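Local atomic coordinates of CRISPR-associated endoribonuclease Cas6 1 (Methanocaldococcus jannaschii DSM 2661, PDB entry 5YI6), a protein that probably cleaves CRISPR transcripts as an RNA-binding endoribonuclease, helping to produce the crRNAs used in adaptive immunity against viruses and other mobile genetic elements. Residues F220-G225 / G235-V240; N165-Y170 / D179-F184; E3-E8 / E89-F94. All coordinates share one frame; numbering follows the deposited sequence.

Contact 1: residues F220-G225 / G235-V240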
loop_
_atom_site.group_PDB
_atom_site.type_symbol
_atom_site.label_atom_id
_atom_site.label_comp_id
_atom_site.label_asym_id
_atom_site.label_seq_id
_atom_site.Cartn_x
_atom_site.Cartn_y
_atom_site.Cartn_z
ATOM N N PHE A 220 -0.612 -11.117 -8.380
ATOM C CA PHE A 220 -1.686 -10.140 -8.236
ATOM C C PHE A 220 -1.709 -9.530 -6.835
ATOM O O PHE A 220 -1.866 -8.319 -6.692
ATOM C CB PHE A 220 -3.039 -10.790 -8.560
ATOM C CG PHE A 220 -4.203 -9.875 -8.384
ATOM C CD1 PHE A 220 -4.478 -8.894 -9.329
ATOM C CD2 PHE A 220 -5.058 -10.026 -7.260
ATOM C CE1 PHE A 220 -5.594 -8.022 -9.167
ATOM C CE2 PHE A 220 -6.175 -9.159 -7.076
ATOM C CZ PHE A 220 -6.448 -8.176 -8.048
ATOM N N GLY A 221 -1.560 -10.341 -5.785
ATOM C CA GLY A 221 -1.460 -9.747 -4.445
ATOM C C GLY A 221 -0.231 -8.849 -4.299
ATOM O O GLY A 221 -0.271 -7.810 -3.635
ATOM N N TYR A 222 0.860 -9.226 -4.949
ATOM C CA TYR A 222 2.084 -8.434 -4.890
ATOM C C TYR A 222 1.875 -7.043 -5.481
ATOM O O TYR A 222 2.393 -6.055 -4.956
ATOM C CB TYR A 222 3.197 -9.183 -5.623
ATOM C CG TYR A 222 4.573 -8.654 -5.284
ATOM C CD1 TYR A 222 5.210 -9.060 -4.110
ATOM C CD2 TYR A 222 5.215 -7.765 -6.128
ATOM C CE1 TYR A 222 6.513 -8.563 -3.784
ATOM C CE2 TYR A 222 6.512 -7.268 -5.839
ATOM C CZ TYR A 222 7.129 -7.669 -4.641
ATOM O OH TYR A 222 8.390 -7.211 -4.323
ATOM N N GLU A 223 1.133 -6.934 -6.584
ATOM C CA GLU A 223 0.993 -5.596 -7.175
ATOM C C GLU A 223 -0.297 -4.866 -6.773
ATOM O O GLU A 223 -0.337 -3.639 -6.804
ATOM C CB GLU A 223 1.186 -5.657 -8.687
ATOM C CG GLU A 223 2.644 -6.179 -9.071
ATOM C CD GLU A 223 3.908 -5.361 -8.511
ATOM O OE1 GLU A 223 3.875 -4.689 -7.453
ATOM O OE2 GLU A 223 4.991 -5.420 -9.146
ATOM N N CYS A 224 -1.331 -5.572 -6.368
ATOM C CA CYS A 224 -2.572 -4.926 -5.936
ATOM C C CYS A 224 -2.587 -4.643 -4.437
ATOM O O CYS A 224 -3.280 -3.717 -3.989
ATOM C CB CYS A 224 -3.775 -5.821 -6.266
ATOM S SG CYS A 224 -5.409 -4.979 -6.030
ATOM N N GLY A 225 -1.841 -5.415 -3.671
ATOM C CA GLY A 225 -1.872 -5.386 -2.224
ATOM C C GLY A 225 -2.672 -6.565 -1.684
ATOM O O GLY A 225 -3.532 -7.131 -2.365
ATOM N N GLY A 235 -1.549 -2.738 2.846
ATOM C CA GLY A 235 -1.388 -4.116 2.385
ATOM C C GLY A 235 -0.303 -4.329 1.349
ATOM O O GLY A 235 -0.261 -5.402 0.744
ATOM N N MET A 236 0.578 -3.342 1.121
ATOM C CA MET A 236 1.651 -3.504 0.139
ATOM C C MET A 236 2.795 -4.335 0.731
ATOM O O MET A 236 3.199 -4.134 1.877
ATOM C CB MET A 236 2.196 -2.127 -0.314
ATOM C CG MET A 236 3.119 -2.276 -1.523
ATOM S SD MET A 236 3.527 -0.645 -2.178
ATOM C CE MET A 236 4.198 -1.110 -3.778
ATOM N N VAL A 237 3.306 -5.293 -0.050
ATOM C CA VAL A 237 4.380 -6.155 0.418
ATOM C C VAL A 237 5.584 -6.019 -0.516
ATOM O O VAL A 237 5.496 -5.496 -1.622
ATOM C CB VAL A 237 3.957 -7.638 0.530
ATOM C CG1 VAL A 237 2.810 -7.797 1.528
ATOM C CG2 VAL A 237 3.603 -8.232 -0.873
ATOM N N VAL A 238 6.714 -6.555 -0.059
ATOM C CA VAL A 238 7.924 -6.572 -0.875
ATOM C C VAL A 238 8.575 -7.926 -0.660
ATOM O O VAL A 238 8.413 -8.558 0.393
ATOM C CB VAL A 238 8.897 -5.410 -0.514
ATOM C CG1 VAL A 238 9.497 -5.598 0.877
ATOM C CG2 VAL A 238 10.015 -5.296 -1.551
ATOM N N ASN A 239 9.279 -8.397 -1.686
ATOM C CA ASN A 239 9.972 -9.667 -1.531
ATOM C C ASN A 239 11.195 -9.470 -0.629
ATOM O O ASN A 239 11.802 -8.395 -0.588
ATOM C CB ASN A 239 10.365 -10.244 -2.881
ATOM C CG ASN A 239 11.445 -9.461 -3.540
ATOM O OD1 ASN A 239 11.415 -8.222 -3.550
ATOM N ND2 ASN A 239 12.411 -10.167 -4.128
ATOM N N VAL A 240 11.500 -10.496 0.156
ATOM C CA VAL A 240 12.664 -10.494 1.036
ATOM C C VAL A 240 13.688 -11.440 0.424
ATOM O O VAL A 240 13.403 -12.631 0.232
ATOM C CB VAL A 240 12.301 -10.931 2.458
ATOM C CG1 VAL A 240 13.560 -10.987 3.315
ATOM C CG2 VAL A 240 11.257 -9.993 3.072
HETATM O O HOH W 1 1.620 -5.711 -2.418
#

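Contact 2: residues N165-Y170 / D179-F184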
loop_
_atom_site.group_PDB
_atom_site.type_symbol
_atom_site.label_atom_id
_atom_site.label_comp_id
_atom_site.label_asym_id
_atom_site.label_seq_id
_atom_site.Cartn_x
_atom_site.Cartn_y
_atom_site.Cartn_z
ATOM N N ASN A 165 -10.356 -12.644 0.160
ATOM C CA ASN A 165 -10.271 -11.271 -0.295
ATOM C C ASN A 165 -9.458 -11.190 -1.586
ATOM O O ASN A 165 -9.875 -10.532 -2.552
ATOM C CB ASN A 165 -9.630 -10.393 0.787
ATOM C CG ASN A 165 -9.232 -9.036 0.238
ATOM O OD1 ASN A 165 -8.143 -8.873 -0.332
ATOM N ND2 ASN A 165 -10.124 -8.076 0.367
ATOM N N LEU A 166 -8.290 -11.868 -1.624
ATOM C CA LEU A 166 -7.454 -11.758 -2.821
ATOM C C LEU A 166 -8.150 -12.356 -4.037
ATOM O O LEU A 166 -8.104 -11.787 -5.127
ATOM C CB LEU A 166 -6.094 -12.445 -2.620
ATOM C CG LEU A 166 -5.034 -12.033 -3.670
ATOM C CD1 LEU A 166 -4.749 -10.540 -3.536
ATOM C CD2 LEU A 166 -3.751 -12.852 -3.555
ATOM N N LYS A 167 -8.803 -13.512 -3.862
ATOM C CA LYS A 167 -9.479 -14.152 -4.990
ATOM C C LYS A 167 -10.646 -13.293 -5.492
ATOM O O LYS A 167 -10.837 -13.135 -6.712
ATOM C CB LYS A 167 -9.959 -15.542 -4.569
ATOM C CG LYS A 167 -8.789 -16.505 -4.238
ATOM C CD LYS A 167 -9.307 -17.830 -3.657
ATOM C CE LYS A 167 -8.184 -18.854 -3.460
ATOM N NZ LYS A 167 -8.631 -20.095 -2.734
ATOM N N LYS A 168 -11.413 -12.702 -4.570
ATOM C CA LYS A 168 -12.513 -11.838 -5.006
ATOM C C LYS A 168 -12.003 -10.596 -5.730
ATOM O O LYS A 168 -12.597 -10.164 -6.724
ATOM C CB LYS A 168 -13.360 -11.442 -3.805
ATOM C CG LYS A 168 -14.167 -12.604 -3.224
ATOM C CD LYS A 168 -14.936 -12.158 -1.984
ATOM C CE LYS A 168 -15.482 -13.346 -1.199
ATOM N NZ LYS A 168 -15.698 -12.991 0.241
ATOM N N LYS A 169 -10.924 -9.988 -5.226
ATOM C CA LYS A 169 -10.327 -8.829 -5.891
ATOM C C LYS A 169 -9.803 -9.195 -7.259
ATOM O O LYS A 169 -9.930 -8.412 -8.204
ATOM C CB LYS A 169 -9.160 -8.227 -5.054
ATOM C CG LYS A 169 -9.577 -7.440 -3.861
ATOM C CD LYS A 169 -8.356 -6.595 -3.310
ATOM C CE LYS A 169 -7.079 -7.449 -3.214
ATOM N NZ LYS A 169 -6.255 -7.012 -2.005
ATOM N N TYR A 170 -9.188 -10.385 -7.382
ATOM C CA TYR A 170 -8.729 -10.859 -8.680
ATOM C C TYR A 170 -9.897 -10.886 -9.679
ATOM O O TYR A 170 -9.777 -10.387 -10.803
ATOM C CB TYR A 170 -8.111 -12.259 -8.549
ATOM C CG TYR A 170 -7.570 -12.797 -9.829
ATOM C CD1 TYR A 170 -6.211 -12.734 -10.110
ATOM C CD2 TYR A 170 -8.420 -13.381 -10.785
ATOM C CE1 TYR A 170 -5.704 -13.224 -11.288
ATOM C CE2 TYR A 170 -7.926 -13.859 -11.960
ATOM C CZ TYR A 170 -6.565 -13.782 -12.212
ATOM O OH TYR A 170 -6.055 -14.255 -13.397
ATOM N N ASP A 179 -9.370 -19.232 -10.887
ATOM C CA ASP A 179 -9.176 -20.670 -10.764
ATOM C C ASP A 179 -7.843 -21.004 -10.117
ATOM O O ASP A 179 -7.221 -22.006 -10.468
ATOM C CB ASP A 179 -9.238 -21.326 -12.145
ATOM C CG ASP A 179 -10.648 -21.552 -12.623
ATOM O OD1 ASP A 179 -11.528 -21.819 -11.776
ATOM O OD2 ASP A 179 -10.869 -21.477 -13.853
ATOM N N MET A 180 -7.346 -20.140 -9.251
ATOM C CA MET A 180 -6.022 -20.306 -8.677
ATOM C C MET A 180 -6.120 -20.324 -7.165
ATOM O O MET A 180 -7.142 -19.982 -6.566
ATOM C CB MET A 180 -5.077 -19.193 -9.142
ATOM C CG MET A 180 -4.718 -19.318 -10.584
ATOM S SD MET A 180 -3.614 -18.033 -11.171
ATOM C CE MET A 180 -4.738 -16.604 -11.094
ATOM N N ASN A 181 -5.019 -20.726 -6.544
ATOM C CA ASN A 181 -4.977 -20.806 -5.105
ATOM C C ASN A 181 -3.562 -20.478 -4.647
ATOM O O ASN A 181 -2.608 -20.522 -5.428
ATOM C CB ASN A 181 -5.423 -22.190 -4.618
ATOM C CG ASN A 181 -5.502 -22.265 -3.116
ATOM O OD1 ASN A 181 -6.220 -21.493 -2.488
ATOM N ND2 ASN A 181 -4.801 -23.234 -2.525
ATOM N N PHE A 182 -3.454 -20.076 -3.392
ATOM C CA PHE A 182 -2.149 -19.958 -2.768
ATOM C C PHE A 182 -2.314 -20.277 -1.294
ATOM O O PHE A 182 -3.434 -20.381 -0.778
ATOM C CB PHE A 182 -1.537 -18.560 -2.995
ATOM C CG PHE A 182 -2.097 -17.487 -2.086
ATOM C CD1 PHE A 182 -1.346 -17.007 -1.017
ATOM C CD2 PHE A 182 -3.355 -16.922 -2.320
ATOM C CE1 PHE A 182 -1.844 -16.009 -0.190
ATOM C CE2 PHE A 182 -3.844 -15.907 -1.504
ATOM C CZ PHE A 182 -3.100 -15.462 -0.431
ATOM N N GLU A 183 -1.175 -20.463 -0.615
ATOM C CA GLU A 183 -1.133 -20.690 0.824
ATOM C C GLU A 183 0.016 -19.867 1.393
ATOM O O GLU A 183 0.859 -19.352 0.653
ATOM C CB GLU A 183 -0.943 -22.178 1.162
ATOM C CG GLU A 183 -1.904 -23.117 0.420
ATOM C CD GLU A 183 -3.340 -23.061 0.938
ATOM O OE1 GLU A 183 -3.601 -22.438 1.997
ATOM O OE2 GLU A 183 -4.210 -23.698 0.300
ATOM N N PHE A 184 0.031 -19.740 2.716
ATOM C CA PHE A 184 1.085 -18.961 3.327
ATOM C C PHE A 184 1.322 -19.399 4.756
ATOM O O PHE A 184 0.493 -20.063 5.384
ATOM C CB PHE A 184 0.789 -17.449 3.249
ATOM C CG PHE A 184 -0.408 -16.985 4.028
ATOM C CD1 PHE A 184 -0.268 -16.412 5.284
ATOM C CD2 PHE A 184 -1.682 -17.025 3.450
ATOM C CE1 PHE A 184 -1.406 -15.932 5.981
ATOM C CE2 PHE A 184 -2.800 -16.545 4.122
ATOM C CZ PHE A 184 -2.674 -15.990 5.395
HETATM O O HOH W 2 -9.810 -20.996 -5.526
#

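Contact 3: residues E3-E8 / E89-F94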
loop_
_atom_site.group_PDB
_atom_site.type_symbol
_atom_site.label_atom_id
_atom_site.label_comp_id
_atom_site.label_asym_id
_atom_site.label_seq_id
_atom_site.Cartn_x
_atom_site.Cartn_y
_atom_site.Cartn_z
ATOM N N GLU A 3 -0.031 -5.034 -18.323
ATOM C CA GLU A 3 0.600 -5.869 -17.312
ATOM C C GLU A 3 0.695 -5.022 -16.047
ATOM O O GLU A 3 0.267 -3.864 -16.033
ATOM C CB GLU A 3 1.963 -6.384 -17.789
ATOM C CG GLU A 3 2.913 -5.300 -18.264
ATOM C CD GLU A 3 4.225 -5.858 -18.793
ATOM O OE1 GLU A 3 4.608 -6.980 -18.392
ATOM O OE2 GLU A 3 4.864 -5.182 -19.628
ATOM N N SER A 4 1.266 -5.583 -14.983
ATOM C CA SER A 4 1.342 -4.802 -13.754
ATOM C C SER A 4 2.550 -3.858 -13.766
ATOM O O SER A 4 3.438 -3.932 -14.626
ATOM C CB SER A 4 1.389 -5.730 -12.531
ATOM O OG SER A 4 2.590 -6.484 -12.475
ATOM N N MET A 5 2.602 -2.972 -12.762
ATOM C CA MET A 5 3.760 -2.102 -12.670
ATOM C C MET A 5 3.916 -1.647 -11.228
ATOM O O MET A 5 2.919 -1.352 -10.547
ATOM C CB MET A 5 3.642 -0.885 -13.593
ATOM C CG MET A 5 4.912 -0.047 -13.640
ATOM S SD MET A 5 4.690 1.200 -14.919
ATOM C CE MET A 5 6.358 1.890 -14.934
ATOM N N ARG A 6 5.168 -1.638 -10.775
ATOM C CA ARG A 6 5.555 -1.088 -9.481
ATOM C C ARG A 6 6.617 -0.016 -9.701
ATOM O O ARG A 6 7.557 -0.218 -10.481
ATOM C CB ARG A 6 6.107 -2.174 -8.543
ATOM C CG ARG A 6 6.664 -1.583 -7.218
ATOM C CD ARG A 6 7.132 -2.679 -6.242
ATOM N NE ARG A 6 5.986 -3.518 -5.836
ATOM C CZ ARG A 6 5.861 -4.075 -4.632
ATOM N NH1 ARG A 6 6.816 -3.912 -3.713
ATOM N NH2 ARG A 6 4.772 -4.796 -4.330
ATOM N N ILE A 7 6.478 1.124 -9.011
ATOM C CA ILE A 7 7.486 2.170 -9.081
ATOM C C ILE A 7 7.886 2.583 -7.670
ATOM O O ILE A 7 7.135 2.452 -6.695
ATOM C CB ILE A 7 7.055 3.413 -9.898
ATOM C CG1 ILE A 7 5.836 4.075 -9.297
ATOM C CG2 ILE A 7 6.751 3.045 -11.405
ATOM C CD1 ILE A 7 6.123 5.213 -8.359
ATOM N N GLU A 8 9.110 3.025 -7.576
ATOM C CA GLU A 8 9.661 3.678 -6.397
ATOM C C GLU A 8 9.786 5.173 -6.685
ATOM O O GLU A 8 10.632 5.586 -7.487
ATOM C CB GLU A 8 11.017 3.052 -6.100
ATOM C CG GLU A 8 11.776 3.812 -4.974
ATOM C CD GLU A 8 13.210 3.360 -4.895
ATOM O OE1 GLU A 8 14.100 4.039 -5.462
ATOM O OE2 GLU A 8 13.439 2.314 -4.269
ATOM N N GLU A 89 -1.290 1.113 -16.924
ATOM C CA GLU A 89 -1.657 2.435 -17.424
ATOM C C GLU A 89 -1.966 3.406 -16.287
ATOM O O GLU A 89 -1.628 4.588 -16.372
ATOM C CB GLU A 89 -2.860 2.327 -18.384
ATOM C CG GLU A 89 -3.330 3.685 -18.912
ATOM C CD GLU A 89 -4.472 3.566 -19.933
ATOM O OE1 GLU A 89 -4.864 2.421 -20.271
ATOM O OE2 GLU A 89 -4.990 4.621 -20.368
ATOM N N PHE A 90 -2.630 2.940 -15.225
ATOM C CA PHE A 90 -2.836 3.796 -14.059
ATOM C C PHE A 90 -1.505 4.292 -13.522
ATOM O O PHE A 90 -1.334 5.486 -13.234
ATOM C CB PHE A 90 -3.593 3.041 -12.945
ATOM C CG PHE A 90 -3.600 3.783 -11.625
ATOM C CD1 PHE A 90 -4.379 4.918 -11.457
ATOM C CD2 PHE A 90 -2.793 3.367 -10.568
ATOM C CE1 PHE A 90 -4.371 5.623 -10.248
ATOM C CE2 PHE A 90 -2.786 4.066 -9.357
ATOM C CZ PHE A 90 -3.584 5.196 -9.202
ATOM N N ILE A 91 -0.562 3.376 -13.339
ATOM C CA ILE A 91 0.708 3.741 -12.725
ATOM C C ILE A 91 1.468 4.710 -13.627
ATOM O O ILE A 91 2.008 5.715 -13.157
ATOM C CB ILE A 91 1.551 2.490 -12.405
ATOM C CG1 ILE A 91 0.891 1.643 -11.293
ATOM C CG2 ILE A 91 2.975 2.898 -11.947
ATOM C CD1 ILE A 91 0.877 2.321 -9.919
ATOM N N GLU A 92 1.519 4.426 -14.931
ATOM C CA GLU A 92 2.257 5.317 -15.842
ATOM C C GLU A 92 1.641 6.719 -15.850
ATOM O O GLU A 92 2.362 7.722 -15.818
ATOM C CB GLU A 92 2.278 4.739 -17.257
ATOM C CG GLU A 92 3.057 3.422 -17.405
ATOM C CD GLU A 92 4.555 3.616 -17.567
ATOM O OE1 GLU A 92 5.079 4.727 -17.282
ATOM O OE2 GLU A 92 5.221 2.621 -17.945
ATOM N N ASN A 93 0.299 6.800 -15.939
ATOM C CA ASN A 93 -0.356 8.105 -15.948
ATOM C C ASN A 93 -0.135 8.858 -14.646
ATOM O O ASN A 93 0.121 10.074 -14.659
ATOM C CB ASN A 93 -1.857 7.927 -16.192
ATOM C CG ASN A 93 -2.184 7.661 -17.653
ATOM O OD1 ASN A 93 -1.306 7.430 -18.466
ATOM N ND2 ASN A 93 -3.465 7.611 -17.961
ATOM N N PHE A 94 -0.276 8.162 -13.510
ATOM C CA PHE A 94 -0.093 8.810 -12.211
ATOM C C PHE A 94 1.350 9.295 -12.053
ATOM O O PHE A 94 1.586 10.429 -11.611
ATOM C CB PHE A 94 -0.510 7.829 -11.097
ATOM C CG PHE A 94 -0.598 8.435 -9.725
ATOM C CD1 PHE A 94 -0.745 9.813 -9.548
ATOM C CD2 PHE A 94 -0.581 7.605 -8.598
ATOM C CE1 PHE A 94 -0.869 10.351 -8.258
ATOM C CE2 PHE A 94 -0.667 8.145 -7.311
ATOM C CZ PHE A 94 -0.814 9.526 -7.157
#

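Contact 1: residues F220-G225 / G235-V240
Tyr222, near the end of helix 215-224, lays its ring along Val237, Val238 and Asn239 of strand 237-240; helix and strand are joined by the glycine-rich loop characteristic of Cas6 proteins. Gly225 and Gly235 are the first and last glycines of that loop, and the helix and strand it joins are the closing alpha-beta pair of the ferredoxin-like C-terminal half. The N-to-C directions of the local helix (220-224) and strand (237-240) axes are 125° apart. The tyrosine leaves the helix pointing past the strand, not at it; with CG anti to the backbone N (chi1 -163°), the ring is carried over to it. Val237 is met near the root of the ring, where CD1 lies 3.7 Å from Val237 CG2, while Val237 O sits over one ring face. At the far end Asn239 N approaches the edge, in the ring plane, and donates its N-H to Tyr222 OH over 3.0 Å. The bond is moderately bent, at 149°, and spends a backbone N-H of the strand on a side-chain acceptor. The Asn239 amide is turned steeply against the ring, whereas Val238 touches the same hydroxyl with CG2. Outside the two segments, Phe125 meets the Tyr222 ring and Leu128 of the adjacent strand also packs on it.

Close to the loop the backbones approach each other more directly. Gly225 leaves the helix with positive phi and makes a bent CA-H...O contact with Gly235 O, CA and O 3.4 Å apart. Between these glycines and the tyrosine, one water bridges the segments: it donates to Tyr222 O at 2.7 Å and accepts from Val237 N at 2.9 Å.

Contact 2: residues N165-Y170 / D179-F184
Lys167 of helix 158-174 and Asn181, just before strand 182-195, form the polar part of this contact. The lysine's CB points toward the strand segment; CG then lies beside the backbone N (chi1 -65°), and the chain runs extended through CD. CE is the first atom to make close contact, 3.5 Å from Met180 O and also near Asn181 OD1. At the tip, NZ donates to Asn181 OD1 over 2.8 Å, tilted 20° from the carbonyl plane, and gives a second, longer bond to a water that in turn donates to Met180 O. Asn181 ND2 donates to Glu183 OE2, 2.9 Å away, which helps to fix the amide's rotation.

Two apolar pairs complete the contact. Met180 bends at its last torsion to bring CE 3.5 Å from Tyr170 CE1, the two side chains crossing at about a right angle. Leu166 CD2 lies 3.7 Å from Phe182 CE2, and Leu217 of helix 215-224 also touches that phenylalanine. Packing of a first helix against the beginning of the strand that follows it, here an outer strand of the sheet, fits the beta-alpha-beta-beta-alpha-beta order of the C-terminal ferredoxin-like domain.

Contact 3: residues E3-E8 / E89-F94
Helix 88-101, the second core helix of the N-terminal ferredoxin-like domain, packs on the first strand, 5-12, through Ile91 and Glu92 against Met5 and Ile7. Ile91 enters from the helix with its CB directed at the strand, and its CG2 branch does most of the touching. That methyl lies 3.8 Å from Met5 SD and equally close to Ile7 CG2, so it is set against the two residues of segment 3-8 that point toward the helix. The side chains of Ile7 and Ile91 pass in opposite directions, while Met5 and Ile91 meet obliquely. The other branch, Ile91 CG1, reaches the backbone at Met5 O, 3.7 Å away.

The local axes of strand 5-8 and helix 89-94 are 28° from parallel and 8.3 Å apart at closest, so the helix lies roughly along this inner strand of the antiparallel sheet. Ile83 and Ser85 of the neighbouring strand 78-85 also touch Ile91, and Arg6, pointing the other way between Met5 and Ile7, forms a salt bridge with Glu223.

Met5 is extended beyond CG, with CG anti to the backbone N (chi1 -173°), and this carries its thioether out to Glu92. Glu92 bends at chi2 and crosses the methionine at about a right angle, placing OE2 3.3 Å from Met5 CE and 3.4 Å from Met5 SD. Glu92 is exposed and touches a crystal neighbour, so its position may partly reflect lattice packing.

Along the chain the contacts close in series: contact 3 in the N-terminal ferredoxin-like domain, then contact 2 and contact 1 in the C-terminal one. Contacts 1 and 2 lie with centres 13 Å apart and reach the same four-stranded sheet, at its two outer strands. They touch where Lys169 NZ meets Gly225 O, a probable hydrogen bond, and where Phe220 packs on Tyr170. Contact 1 also meets contact 3, centres 14 Å apart, through Arg6, whose NH2 reaches both Tyr222 O and Val237 O. Contacts 2 and 3 remain about 10 Å apart at their nearest atoms. Contact 1 therefore sits between the other two: Arg6 places the domain interface beside the glycine-rich loop, whose start Lys169 holds.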